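Local coordinates for alkaline phosphatase D (Bacillus subtilis, PDB 2YEQ), which hydrolyses phosphate esters as a phosphodiesterase and alkaline phosphatase, using an active site that holds iron and calcium, at residues Q260-F265 with K308-W313; S272-D277 with Q312-N317. All coordinates share one frame; numbering follows the deposited sequence.

Interaction 1: residues Q260-F265 with K308-W313; sequences QLYRHF and KEQEQW. With PE5 (3,6,9,12,15,18,21,24-octaoxahexacosan-1-ol), chain V.
Tyr-262 and Trp-313 meet edge to face. The ring edge of Tyr-262 that carries CD1 and CE1 is set against one face of the indole, with CD1 3.6 Å from CE3 of Trp-313. The ring planes stand at 56°, and the tyrosine ring centre is 4.7 Å from that of the six-membered ring. Each face of the tyrosine is covered. Over one face NE2 of Gln-260 points end-on at the ring centre, its amide plane steep to the ring. On the opposite side Gln-310 lays its extended chain along the ring. Its CG makes a CH-pi contact 3.7 Å from the centroid of the Tyr-262 ring, almost on the normal, and its amide stacks 10° from the ring plane. With chi1 at 73°, CG of Tyr-262 sits between the backbone N and the carbonyl carbon, and this turns the ring toward the helix.

The far edge of the indole meets the strand backbone. CZ2 of Trp-313 comes within 3.4 Å of the carbonyl carbon of Arg-263, and CB of His-264 also touches CZ2. NE2 of Gln-260 is held over the ring by its bond to Tyr-262 O, 2.9 Å long. A bound polyethylene glycol passes near Tyr-262 O and Trp-313 NE1. Arg-263 points away from the helix: its NH1 bonds Leu-261 O, and NH2 makes a salt bridge to Asp-17. No hydrogen bond links the two segments. This is helix-on-sheet packing in the calcineurin-like phosphatase domain, where helix 308-320 lies against edge strand 263-267 and the loop leading into it.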
ATOM      1  N   GLN A 260      11.301 -10.772  -4.882  1.00 20.25           N
ATOM      2  CA  GLN A 260      10.426 -11.457  -3.932  1.00 21.63           C
ATOM      3  C   GLN A 260       9.830 -10.425  -2.968  1.00 21.68           C
ATOM      4  O   GLN A 260      10.521  -9.937  -2.089  1.00 22.48           O
ATOM      5  CB  GLN A 260      11.191 -12.523  -3.160  1.00 21.58           C
ATOM      6  CG  GLN A 260      10.335 -13.344  -2.193  1.00 22.78           C
ATOM      7  CD  GLN A 260       9.220 -14.070  -2.928  1.00 23.20           C
ATOM      8  OE1 GLN A 260       9.471 -14.746  -3.920  1.00 22.56           O
ATOM      9  NE2 GLN A 260       7.999 -13.917  -2.467  1.00 22.57           N
ATOM     10  N   LEU A 261       8.565 -10.078  -3.165  1.00 19.53           N
ATOM     11  CA  LEU A 261       7.898  -9.145  -2.279  1.00 18.75           C
ATOM     12  C   LEU A 261       6.781  -9.824  -1.464  1.00 21.38           C
ATOM     13  O   LEU A 261       6.582  -9.488  -0.299  1.00 20.22           O
ATOM     14  CB  LEU A 261       7.348  -7.962  -3.035  1.00 18.57           C
ATOM     15  CG  LEU A 261       6.986  -6.721  -2.210  1.00 18.18           C
ATOM     16  CD1 LEU A 261       8.201  -6.183  -1.397  1.00 18.38           C
ATOM     17  CD2 LEU A 261       6.436  -5.647  -3.095  1.00 18.27           C
ATOM     18  N   TYR A 262       6.043 -10.773  -2.043  1.00 19.06           N
ATOM     19  CA  TYR A 262       5.030 -11.437  -1.222  1.00 18.41           C
ATOM     20  C   TYR A 262       5.667 -12.168  -0.048  1.00 17.30           C
ATOM     21  O   TYR A 262       6.752 -12.728  -0.157  1.00 18.79           O
ATOM     22  CB  TYR A 262       4.059 -12.300  -2.039  1.00 19.08           C
ATOM     23  CG  TYR A 262       4.568 -13.604  -2.591  1.00 19.08           C
ATOM     24  CD1 TYR A 262       4.616 -14.746  -1.808  1.00 19.78           C
ATOM     25  CD2 TYR A 262       4.905 -13.711  -3.939  1.00 20.09           C
ATOM     26  CE1 TYR A 262       5.026 -15.968  -2.341  1.00 21.84           C
ATOM     27  CE2 TYR A 262       5.310 -14.913  -4.483  1.00 21.00           C
ATOM     28  CZ  TYR A 262       5.367 -16.030  -3.698  1.00 22.13           C
ATOM     29  OH  TYR A 262       5.767 -17.197  -4.269  1.00 21.67           O
ATOM     30  N   ARG A 263       5.021 -12.070   1.114  1.00 17.58           N
ATOM     31  CA  ARG A 263       5.593 -12.601   2.326  1.00 19.58           C
ATOM     32  C   ARG A 263       4.541 -12.708   3.434  1.00 19.34           C
ATOM     33  O   ARG A 263       3.441 -12.172   3.325  1.00 18.39           O
ATOM     34  CB  ARG A 263       6.769 -11.744   2.805  1.00 19.39           C
ATOM     35  CG  ARG A 263       6.443 -10.273   3.002  1.00 20.27           C
ATOM     36  CD  ARG A 263       7.711  -9.418   2.842  1.00 20.39           C
ATOM     37  NE  ARG A 263       7.587  -8.006   3.255  1.00 19.55           N
ATOM     38  CZ  ARG A 263       6.943  -7.048   2.608  1.00 19.62           C
ATOM     39  NH1 ARG A 263       6.305  -7.258   1.453  1.00 20.65           N
ATOM     40  NH2 ARG A 263       6.968  -5.831   3.101  1.00 20.84           N
ATOM     41  N   HIS A 264       4.895 -13.452   4.467  1.00 19.49           N
ATOM     42  CA  HIS A 264       3.956 -13.774   5.528  1.00 22.14           C
ATOM     43  C   HIS A 264       4.567 -13.581   6.916  1.00 23.01           C
ATOM     44  O   HIS A 264       5.743 -13.811   7.134  1.00 21.09           O
ATOM     45  CB  HIS A 264       3.464 -15.214   5.349  1.00 23.02           C
ATOM     46  CG  HIS A 264       2.765 -15.768   6.551  1.00 26.69           C
ATOM     47  ND1 HIS A 264       3.439 -16.390   7.581  1.00 28.06           N
ATOM     48  CD2 HIS A 264       1.453 -15.775   6.895  1.00 27.77           C
ATOM     49  CE1 HIS A 264       2.571 -16.758   8.509  1.00 29.85           C
ATOM     50  NE2 HIS A 264       1.359 -16.392   8.120  1.00 28.46           N
ATOM     51  N   PHE A 265       3.736 -13.160   7.865  1.00 23.99           N
ATOM     52  CA  PHE A 265       4.134 -13.145   9.265  1.00 23.74           C
ATOM     53  C   PHE A 265       2.890 -13.208  10.171  1.00 22.98           C
ATOM     54  O   PHE A 265       1.784 -12.908   9.739  1.00 19.10           O
ATOM     55  CB  PHE A 265       4.967 -11.897   9.584  1.00 23.62           C
ATOM     56  CG  PHE A 265       4.197 -10.617   9.498  1.00 24.52           C
ATOM     57  CD1 PHE A 265       3.988  -9.998   8.269  1.00 25.57           C
ATOM     58  CD2 PHE A 265       3.682 -10.017  10.638  1.00 23.09           C
ATOM     59  CE1 PHE A 265       3.272  -8.820   8.183  1.00 25.48           C
ATOM     60  CE2 PHE A 265       2.972  -8.841  10.556  1.00 24.52           C
ATOM     61  CZ  PHE A 265       2.756  -8.240   9.322  1.00 26.62           C
ATOM     62  N   LYS A 308       0.961 -19.395  -9.892  1.00 24.31           N
ATOM     63  CA  LYS A 308       0.745 -20.698  -9.278  1.00 27.94           C
ATOM     64  C   LYS A 308       1.443 -20.848  -7.941  1.00 25.37           C
ATOM     65  O   LYS A 308       0.851 -21.374  -7.008  1.00 22.63           O
ATOM     66  CB  LYS A 308       1.198 -21.833 -10.213  1.00 33.90           C
ATOM     67  CG  LYS A 308       1.151 -23.248  -9.589  1.00 46.23           C
ATOM     68  CD  LYS A 308       0.181 -24.182 -10.317  1.00 63.95           C
ATOM     69  CE  LYS A 308      -1.284 -23.834 -10.017  1.00 74.60           C
ATOM     70  NZ  LYS A 308      -2.017 -24.963  -9.352  1.00 77.03           N
ATOM     71  N   GLU A 309       2.690 -20.403  -7.853  1.00 24.32           N
ATOM     72  CA  GLU A 309       3.486 -20.561  -6.634  1.00 26.65           C
ATOM     73  C   GLU A 309       2.906 -19.750  -5.474  1.00 24.13           C
ATOM     74  O   GLU A 309       2.801 -20.250  -4.363  1.00 21.38           O
ATOM     75  CB  GLU A 309       4.925 -20.104  -6.841  1.00 34.40           C
ATOM     76  CG  GLU A 309       5.962 -21.186  -6.694  1.00 50.47           C
ATOM     77  CD  GLU A 309       6.631 -21.507  -8.018  1.00 66.33           C
ATOM     78  OE1 GLU A 309       5.909 -21.881  -8.975  1.00 80.73           O
ATOM     79  OE2 GLU A 309       7.871 -21.368  -8.105  1.00 72.65           O
ATOM     80  N   GLN A 310       2.564 -18.488  -5.740  1.00 21.43           N
ATOM     81  CA  GLN A 310       2.020 -17.633  -4.710  1.00 19.44           C
ATOM     82  C   GLN A 310       0.657 -18.143  -4.256  1.00 23.07           C
ATOM     83  O   GLN A 310       0.312 -18.033  -3.074  1.00 19.28           O
ATOM     84  CB  GLN A 310       1.889 -16.211  -5.201  1.00 19.19           C
ATOM     85  CG  GLN A 310       1.437 -15.255  -4.126  1.00 18.97           C
ATOM     86  CD  GLN A 310       1.391 -13.823  -4.580  1.00 19.18           C
ATOM     87  OE1 GLN A 310       1.526 -13.499  -5.788  1.00 22.90           O
ATOM     88  NE2 GLN A 310       1.185 -12.948  -3.639  1.00 15.40           N
ATOM     89  N   GLU A 311      -0.130 -18.653  -5.200  1.00 20.68           N
ATOM     90  CA  GLU A 311      -1.427 -19.235  -4.867  1.00 22.63           C
ATOM     91  C   GLU A 311      -1.267 -20.399  -3.880  1.00 22.94           C
ATOM     92  O   GLU A 311      -1.989 -20.469  -2.873  1.00 21.56           O
ATOM     93  CB  GLU A 311      -2.151 -19.695  -6.126  1.00 24.25           C
ATOM     94  CG  GLU A 311      -3.614 -20.032  -5.897  1.00 26.68           C
ATOM     95  CD  GLU A 311      -4.291 -20.538  -7.162  1.00 28.45           C
ATOM     96  OE1 GLU A 311      -4.093 -21.723  -7.474  1.00 32.35           O
ATOM     97  OE2 GLU A 311      -5.026 -19.763  -7.821  1.00 26.76           O
ATOM     98  N   GLN A 312      -0.327 -21.293  -4.161  1.00 21.73           N
ATOM     99  CA  GLN A 312      -0.110 -22.460  -3.333  1.00 26.49           C
ATOM    100  C   GLN A 312       0.456 -22.062  -1.963  1.00 26.53           C
ATOM    101  O   GLN A 312       0.088 -22.641  -0.933  1.00 23.06           O
ATOM    102  CB  GLN A 312       0.815 -23.466  -4.020  1.00 31.15           C
ATOM    103  CG  GLN A 312       0.991 -24.787  -3.265  1.00 40.55           C
ATOM    104  CD  GLN A 312      -0.346 -25.507  -2.991  1.00 52.15           C
ATOM    105  OE1 GLN A 312      -0.689 -25.819  -1.834  1.00 53.30           O
ATOM    106  NE2 GLN A 312      -1.113 -25.755  -4.061  1.00 50.62           N
ATOM    107  N   TRP A 313       1.370 -21.100  -1.965  1.00 24.10           N
ATOM    108  CA  TRP A 313       1.932 -20.561  -0.739  1.00 23.00           C
ATOM    109  C   TRP A 313       0.818 -19.976   0.129  1.00 21.39           C
ATOM    110  O   TRP A 313       0.780 -20.195   1.325  1.00 23.63           O
ATOM    111  CB  TRP A 313       2.998 -19.508  -1.100  1.00 24.80           C
ATOM    112  CG  TRP A 313       3.409 -18.535  -0.020  1.00 22.07           C
ATOM    113  CD1 TRP A 313       4.415 -18.688   0.894  1.00 22.74           C
ATOM    114  CD2 TRP A 313       2.843 -17.236   0.218  1.00 22.19           C
ATOM    115  NE1 TRP A 313       4.493 -17.561   1.693  1.00 22.89           N
ATOM    116  CE2 TRP A 313       3.547 -16.659   1.289  1.00 20.99           C
ATOM    117  CE3 TRP A 313       1.832 -16.497  -0.391  1.00 22.64           C
ATOM    118  CZ2 TRP A 313       3.267 -15.390   1.760  1.00 20.53           C
ATOM    119  CZ3 TRP A 313       1.560 -15.246   0.085  1.00 22.80           C
ATOM    120  CH2 TRP A 313       2.268 -14.709   1.162  1.00 20.76           C
TER
HETATM  121  C50 PE5 V 553       8.918 -18.534  -1.599  1.00 52.84           C
HETATM  122  O1  PE5 V 553       8.856 -17.261  -0.952  1.00 59.70           O
HETATM  123  C1  PE5 V 553       8.166 -17.276   0.308  1.00 57.96           C
HETATM  124  C2  PE5 V 553       7.990 -15.849   0.834  1.00 59.42           C
HETATM  125  O2  PE5 V 553       9.116 -15.485   1.642  1.00 65.30           O
HETATM  126  C3  PE5 V 553       9.418 -14.082   1.717  1.00 61.89           C
HETATM  127  C4  PE5 V 553      10.895 -13.857   1.993  1.00 47.75           C

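Interaction 2: residues S272-D277 with Q312-N317; sequences SFNVLD and QWLFNN
One water is gripped by three groups, from both segments. It lies 2.6 Å from Ser-272 OG, accepts a bond from Asn-274 ND2 at 3.0 Å, and gives a weak one to Asn-317 O. At the other end of the amide, Asn-317 ND2 donates to Asn-274 OD1 at 3.0 Å, arriving nearly in line with the C=O bond. The N-H is less straight, at 140°. Asn-274 has CG anti to the carbonyl carbon, chi1 -58°, which sends its amide toward Asn-317. Asn-274 ND2 also bonds Val-327 O on the next strand.

The strand and helix run antiparallel, at 174°. The side chains of Leu-314 and Asn-274 cross at about a right angle, with CD1 of Leu-314 3.6 Å from CG of Asn-274. CD2 of Leu-276 meets the indole edge of Trp-313 at CZ3, 3.8 Å away. One face of that indole carries ND2 of Asn-317. A leucine in place of Asn-274 would probably leave Asn-317 ND2 without this acceptor and take one of the three bonds from the water. With OD1 and ND2 of Asn-274 both bonded, a buried amide can sit between strand and helix beside the leucines and the indole.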
ATOM      1  N   SER A 272      -2.644 -13.691  11.386  1.00 20.78           N
ATOM      2  CA  SER A 272      -1.705 -14.185  10.381  1.00 22.61           C
ATOM      3  C   SER A 272      -1.868 -13.297   9.138  1.00 22.18           C
ATOM      4  O   SER A 272      -2.970 -13.170   8.608  1.00 23.29           O
ATOM      5  CB  SER A 272      -2.019 -15.649  10.065  1.00 24.92           C
ATOM      6  OG  SER A 272      -1.305 -16.126   8.934  1.00 27.91           O
ATOM      7  N   PHE A 273      -0.779 -12.650   8.715  1.00 21.57           N
ATOM      8  CA  PHE A 273      -0.824 -11.647   7.644  1.00 20.04           C
ATOM      9  C   PHE A 273      -0.141 -12.209   6.400  1.00 19.04           C
ATOM     10  O   PHE A 273       1.015 -12.594   6.465  1.00 20.23           O
ATOM     11  CB  PHE A 273      -0.093 -10.386   8.070  1.00 19.57           C
ATOM     12  CG  PHE A 273      -0.840  -9.568   9.080  1.00 21.06           C
ATOM     13  CD1 PHE A 273      -1.786  -8.663   8.680  1.00 20.76           C
ATOM     14  CD2 PHE A 273      -0.593  -9.721  10.441  1.00 21.82           C
ATOM     15  CE1 PHE A 273      -2.488  -7.900   9.600  1.00 22.17           C
ATOM     16  CE2 PHE A 273      -1.288  -8.957  11.379  1.00 21.33           C
ATOM     17  CZ  PHE A 273      -2.245  -8.052  10.951  1.00 23.36           C
ATOM     18  N   ASN A 274      -0.887 -12.267   5.313  1.00 19.27           N
ATOM     19  CA  ASN A 274      -0.377 -12.669   4.006  1.00 18.65           C
ATOM     20  C   ASN A 274      -0.316 -11.425   3.161  1.00 16.43           C
ATOM     21  O   ASN A 274      -1.348 -10.911   2.741  1.00 17.36           O
ATOM     22  CB  ASN A 274      -1.321 -13.694   3.375  1.00 18.27           C
ATOM     23  CG  ASN A 274      -1.505 -14.926   4.254  1.00 18.72           C
ATOM     24  OD1 ASN A 274      -0.637 -15.796   4.318  1.00 21.16           O
ATOM     25  ND2 ASN A 274      -2.596 -14.942   5.023  1.00 19.36           N
ATOM     26  N   VAL A 275       0.900 -10.932   2.941  1.00 17.10           N
ATOM     27  CA  VAL A 275       1.131  -9.750   2.128  1.00 17.05           C
ATOM     28  C   VAL A 275       1.334 -10.221   0.663  1.00 16.44           C
ATOM     29  O   VAL A 275       2.305 -10.901   0.365  1.00 17.23           O
ATOM     30  CB  VAL A 275       2.382  -8.972   2.638  1.00 17.84           C
ATOM     31  CG1 VAL A 275       2.599  -7.741   1.827  1.00 17.53           C
ATOM     32  CG2 VAL A 275       2.203  -8.598   4.152  1.00 16.25           C
ATOM     33  N   LEU A 276       0.395  -9.869  -0.208  1.00 15.93           N
ATOM     34  CA  LEU A 276       0.349 -10.393  -1.552  1.00 17.53           C
ATOM     35  C   LEU A 276       0.983  -9.426  -2.555  1.00 17.24           C
ATOM     36  O   LEU A 276       1.217  -8.205  -2.265  1.00 17.07           O
ATOM     37  CB  LEU A 276      -1.098 -10.650  -1.969  1.00 17.37           C
ATOM     38  CG  LEU A 276      -1.959 -11.501  -1.018  1.00 17.83           C
ATOM     39  CD1 LEU A 276      -3.349 -11.760  -1.639  1.00 15.01           C
ATOM     40  CD2 LEU A 276      -1.268 -12.790  -0.621  1.00 16.70           C
ATOM     41  N   ASP A 277       1.239  -9.988  -3.737  1.00 17.16           N
ATOM     42  CA  ASP A 277       1.722  -9.254  -4.910  1.00 16.08           C
ATOM     43  C   ASP A 277       0.872  -9.671  -6.097  1.00 16.61           C
ATOM     44  O   ASP A 277       1.061 -10.746  -6.662  1.00 17.05           O
ATOM     45  CB  ASP A 277       3.212  -9.579  -5.090  1.00 17.19           C
ATOM     46  CG  ASP A 277       3.869  -8.839  -6.282  1.00 15.87           C
ATOM     47  OD1 ASP A 277       3.178  -8.150  -7.060  1.00 16.34           O
ATOM     48  OD2 ASP A 277       5.104  -8.973  -6.385  1.00 19.55           O
ATOM     49  N   GLN A 312      -0.327 -21.293  -4.161  1.00 21.73           N
ATOM     50  CA  GLN A 312      -0.110 -22.460  -3.333  1.00 26.49           C
ATOM     51  C   GLN A 312       0.456 -22.062  -1.963  1.00 26.53           C
ATOM     52  O   GLN A 312       0.088 -22.641  -0.933  1.00 23.06           O
ATOM     53  CB  GLN A 312       0.815 -23.466  -4.020  1.00 31.15           C
ATOM     54  CG  GLN A 312       0.991 -24.787  -3.265  1.00 40.55           C
ATOM     55  CD  GLN A 312      -0.346 -25.507  -2.991  1.00 52.15           C
ATOM     56  OE1 GLN A 312      -0.689 -25.819  -1.834  1.00 53.30           O
ATOM     57  NE2 GLN A 312      -1.113 -25.755  -4.061  1.00 50.62           N
ATOM     58  N   TRP A 313       1.370 -21.100  -1.965  1.00 24.10           N
ATOM     59  CA  TRP A 313       1.932 -20.561  -0.739  1.00 23.00           C
ATOM     60  C   TRP A 313       0.818 -19.976   0.129  1.00 21.39           C
ATOM     61  O   TRP A 313       0.780 -20.195   1.325  1.00 23.63           O
ATOM     62  CB  TRP A 313       2.998 -19.508  -1.100  1.00 24.80           C
ATOM     63  CG  TRP A 313       3.409 -18.535  -0.020  1.00 22.07           C
ATOM     64  CD1 TRP A 313       4.415 -18.688   0.894  1.00 22.74           C
ATOM     65  CD2 TRP A 313       2.843 -17.236   0.218  1.00 22.19           C
ATOM     66  NE1 TRP A 313       4.493 -17.561   1.693  1.00 22.89           N
ATOM     67  CE2 TRP A 313       3.547 -16.659   1.289  1.00 20.99           C
ATOM     68  CE3 TRP A 313       1.832 -16.497  -0.391  1.00 22.64           C
ATOM     69  CZ2 TRP A 313       3.267 -15.390   1.760  1.00 20.53           C
ATOM     70  CZ3 TRP A 313       1.560 -15.246   0.085  1.00 22.80           C
ATOM     71  CH2 TRP A 313       2.268 -14.709   1.162  1.00 20.76           C
ATOM     72  N   LEU A 314      -0.097 -19.245  -0.479  1.00 21.43           N
ATOM     73  CA  LEU A 314      -1.185 -18.639   0.251  1.00 22.51           C
ATOM     74  C   LEU A 314      -2.093 -19.699   0.868  1.00 25.87           C
ATOM     75  O   LEU A 314      -2.486 -19.571   2.036  1.00 24.78           O
ATOM     76  CB  LEU A 314      -2.006 -17.740  -0.653  1.00 21.18           C
ATOM     77  CG  LEU A 314      -3.255 -17.102  -0.064  1.00 22.91           C
ATOM     78  CD1 LEU A 314      -2.919 -16.229   1.177  1.00 20.87           C
ATOM     79  CD2 LEU A 314      -3.985 -16.286  -1.116  1.00 22.59           C
ATOM     80  N   PHE A 315      -2.450 -20.718   0.082  1.00 23.64           N
ATOM     81  CA  PHE A 315      -3.292 -21.819   0.578  1.00 25.46           C
ATOM     82  C   PHE A 315      -2.611 -22.548   1.745  1.00 26.05           C
ATOM     83  O   PHE A 315      -3.265 -22.868   2.748  1.00 26.85           O
ATOM     84  CB  PHE A 315      -3.643 -22.792  -0.551  1.00 25.82           C
ATOM     85  CG  PHE A 315      -4.561 -22.219  -1.608  1.00 26.03           C
ATOM     86  CD1 PHE A 315      -5.102 -20.960  -1.490  1.00 28.21           C
ATOM     87  CD2 PHE A 315      -4.869 -22.965  -2.734  1.00 30.49           C
ATOM     88  CE1 PHE A 315      -5.936 -20.457  -2.462  1.00 29.14           C
ATOM     89  CE2 PHE A 315      -5.717 -22.474  -3.709  1.00 26.71           C
ATOM     90  CZ  PHE A 315      -6.242 -21.220  -3.575  1.00 29.31           C
ATOM     91  N   ASN A 316      -1.310 -22.779   1.642  1.00 24.56           N
ATOM     92  CA  ASN A 316      -0.552 -23.383   2.741  1.00 29.02           C
ATOM     93  C   ASN A 316      -0.632 -22.542   4.028  1.00 30.12           C
ATOM     94  O   ASN A 316      -0.773 -23.090   5.118  1.00 28.01           O
ATOM     95  CB  ASN A 316       0.920 -23.562   2.386  1.00 31.23           C
ATOM     96  CG  ASN A 316       1.165 -24.625   1.315  1.00 41.77           C
ATOM     97  OD1 ASN A 316       2.264 -24.704   0.747  1.00 47.59           O
ATOM     98  ND2 ASN A 316       0.164 -25.444   1.041  1.00 41.07           N
ATOM     99  N   ASN A 317      -0.527 -21.218   3.895  1.00 28.23           N
ATOM    100  CA  ASN A 317      -0.620 -20.307   5.046  1.00 27.32           C
ATOM    101  C   ASN A 317      -2.024 -20.259   5.626  1.00 27.99           C
ATOM    102  O   ASN A 317      -2.183 -20.220   6.845  1.00 30.24           O
ATOM    103  CB  ASN A 317      -0.230 -18.884   4.665  1.00 29.05           C
ATOM    104  CG  ASN A 317       1.214 -18.765   4.233  1.00 27.99           C
ATOM    105  OD1 ASN A 317       2.023 -19.637   4.515  1.00 29.88           O
ATOM    106  ND2 ASN A 317       1.539 -17.675   3.528  1.00 27.57           N
TER
HETATM  107  O   HOH W   1      -2.953 -17.003   7.129  1.00 29.12           O

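Overall arrangement
Interactions 1 and 2 are neighbours, with centres about 5 Å apart. Both use helix 308-320. Interaction 1 takes its first part and interaction 2 continues along it, sharing Gln-312 and Trp-313. On the sheet side they use strands 263-267 and 271-275, which follow each other in the chain and pair antiparallel at one edge of a mixed seven-stranded sheet. The two strands come first in the sequence and the helix later, before strand 325-329, which lies parallel beside 271-275. Strand 271-275, helix 308-320 and strand 325-329 thus form a beta-alpha-beta unit. His-264 NE2 and Ser-272 OG, probably hydrogen-bonded, join the contacts across the strands. Together they seat one helix on the edge of the phosphatase domain's sheet.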